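Local coordinates for NAD-dependent protein deacylase 2 (Archaeoglobus fulgidus, PDB 4TWJ) that removes acetyl and other acyl groups from protein lysines in an NAD-dependent reaction, deacetylating the chromatin protein Alba and so raising its affinity for DNA, at residues K212-A218 / F227-G233. Residues are numbered along the deposited sequence; the frame is centred on the assembly and turned at random.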
# COMPACT_ATOMS: atom_id res chain seq x y z
N LYS A 212 -0.91 19.16 -5.41
CA LYS A 212 -1.40 19.50 -4.08
C LYS A 212 -1.30 18.25 -3.22
O LYS A 212 -1.73 17.17 -3.63
CB LYS A 212 -2.85 19.98 -4.15
CG LYS A 212 -3.06 21.21 -5.02
CD LYS A 212 -2.25 22.40 -4.57
CE LYS A 212 -2.63 22.87 -3.17
NZ LYS A 212 -2.07 24.21 -2.86
N MET A 213 -0.72 18.41 -2.04
CA MET A 213 -0.32 17.27 -1.21
C MET A 213 -1.20 17.15 0.03
O MET A 213 -1.31 18.09 0.81
CB MET A 213 1.14 17.44 -0.78
CG MET A 213 2.14 17.61 -1.92
SD MET A 213 2.25 16.21 -3.06
CE MET A 213 2.73 14.90 -1.93
N ILE A 214 -1.81 15.97 0.19
CA ILE A 214 -2.69 15.67 1.32
C ILE A 214 -2.13 14.46 2.07
O ILE A 214 -1.70 13.50 1.45
CB ILE A 214 -4.12 15.34 0.85
CG1 ILE A 214 -4.72 16.50 0.04
CG2 ILE A 214 -5.02 15.01 2.04
CD1 ILE A 214 -5.87 16.09 -0.84
N ILE A 215 -2.14 14.51 3.41
CA ILE A 215 -1.75 13.34 4.20
C ILE A 215 -2.81 13.05 5.27
O ILE A 215 -3.31 13.97 5.92
CB ILE A 215 -0.33 13.50 4.81
CG1 ILE A 215 0.12 12.20 5.49
CG2 ILE A 215 -0.24 14.68 5.77
CD1 ILE A 215 1.62 12.12 5.65
N VAL A 216 -3.15 11.77 5.41
CA VAL A 216 -4.09 11.30 6.41
C VAL A 216 -3.41 10.17 7.18
O VAL A 216 -3.08 9.13 6.60
CB VAL A 216 -5.38 10.76 5.76
CG1 VAL A 216 -6.34 10.24 6.83
CG2 VAL A 216 -6.05 11.84 4.92
N ASN A 217 -3.20 10.38 8.48
CA ASN A 217 -2.50 9.42 9.32
C ASN A 217 -3.01 9.49 10.75
O ASN A 217 -3.53 10.52 11.17
CB ASN A 217 -1.00 9.71 9.35
CG ASN A 217 -0.22 8.96 8.28
OD1 ASN A 217 -0.52 7.81 7.97
ND2 ASN A 217 0.81 9.60 7.75
N ALA A 218 -2.84 8.40 11.49
CA ALA A 218 -3.16 8.39 12.92
C ALA A 218 -2.18 9.25 13.73
O ALA A 218 -2.55 9.80 14.77
CB ALA A 218 -3.16 6.96 13.44
N PHE A 227 3.32 18.74 3.21
CA PHE A 227 1.92 18.58 2.85
C PHE A 227 1.11 19.86 3.00
O PHE A 227 1.28 20.61 3.96
CB PHE A 227 1.30 17.42 3.64
CG PHE A 227 1.80 16.08 3.19
CD1 PHE A 227 1.18 15.41 2.15
CD2 PHE A 227 2.92 15.51 3.78
CE1 PHE A 227 1.66 14.18 1.71
CE2 PHE A 227 3.40 14.29 3.35
CZ PHE A 227 2.77 13.62 2.31
N ASP A 228 0.23 20.09 2.03
CA ASP A 228 -0.63 21.26 2.01
C ASP A 228 -1.81 21.10 2.97
O ASP A 228 -2.29 22.08 3.55
CB ASP A 228 -1.13 21.52 0.59
CG ASP A 228 0.01 21.76 -0.37
OD1 ASP A 228 0.22 20.92 -1.27
OD2 ASP A 228 0.71 22.79 -0.21
N VAL A 229 -2.25 19.86 3.13
CA VAL A 229 -3.32 19.50 4.05
C VAL A 229 -2.87 18.32 4.90
O VAL A 229 -2.45 17.29 4.37
CB VAL A 229 -4.61 19.11 3.29
CG1 VAL A 229 -5.68 18.61 4.25
CG2 VAL A 229 -5.11 20.29 2.46
N LYS A 230 -2.95 18.47 6.22
CA LYS A 230 -2.59 17.41 7.16
C LYS A 230 -3.79 17.06 8.03
O LYS A 230 -4.34 17.93 8.70
CB LYS A 230 -1.43 17.86 8.05
CG LYS A 230 -0.19 18.32 7.30
CD LYS A 230 0.96 18.61 8.25
CE LYS A 230 0.76 19.91 9.02
NZ LYS A 230 0.86 21.11 8.15
N ILE A 231 -4.18 15.79 8.01
CA ILE A 231 -5.29 15.30 8.81
C ILE A 231 -4.79 14.21 9.75
O ILE A 231 -4.22 13.21 9.30
CB ILE A 231 -6.43 14.75 7.93
CG1 ILE A 231 -7.00 15.85 7.03
CG2 ILE A 231 -7.54 14.15 8.80
CD1 ILE A 231 -7.84 15.33 5.88
N ILE A 232 -4.98 14.41 11.05
CA ILE A 232 -4.69 13.39 12.05
C ILE A 232 -6.00 12.71 12.42
O ILE A 232 -6.92 13.35 12.92
CB ILE A 232 -4.04 13.99 13.31
CG1 ILE A 232 -2.64 14.53 13.00
CG2 ILE A 232 -3.98 12.96 14.44
CD1 ILE A 232 -1.58 13.47 12.76
N GLY A 233 -6.08 11.40 12.16
CA GLY A 233 -7.27 10.63 12.49
C GLY A 233 -7.20 9.22 11.94
O GLY A 233 -6.20 8.82 11.35
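Two torsions bring F227 and I215 together: F227 carries its ring carbon CG anti to the carbonyl carbon (chi1 -71°), and I215 holds CG1 anti to its backbone N (chi1 -173°), which leaves CG2 between N and the carbonyl carbon. The side chains meet at about a right angle, and I215 CB stands over the middle of the F227 ring, 3.6 Å from its centroid, a CH-pi contact. I215 CG2 touches F227 CG, while I215 CD1 reaches F227 CE2 at 3.6 Å. M213 CB approaches F227 CD1 obliquely. V189 of strand 186-190 and L194 also touch the F227 side chain; an alanine in place of F227 would probably open a gap beneath I215 and leave M213 with less to pack against.

D228 bonds M213 from both side chain and backbone where the pairing begins. Its OD1 accepts from M213 N at 2.8 Å through the anti lone pair, and M213 O takes two donors, V229 N at 3.1 Å and D228 N, the latter bond more bent. K212 NZ lies 4.1 Å from D228 OD2, too far for a salt bridge.

From there the strands run parallel, 7° apart, as the last two of the six-stranded Rossmann-type sheet of sirtuins, with 229-232 outermost. I215 and N217 donate to V229 O and I231 O, and I215 O accepts from I231 N at 2.9 Å. On the face bearing I214, V216, V229 and I231, V216 CG2 lies alongside I231 CD1, and both side chains pack on V238 of helix 235-249; I11 of helix 2-14 meets I214 and V229. N217, the last residue of strand 212-217, and A218 just after it belong to the NAD(+) site; N217 ND2 bonds S192 O, while N217 O accepts from G233 N, which sits above the carbonyl plane.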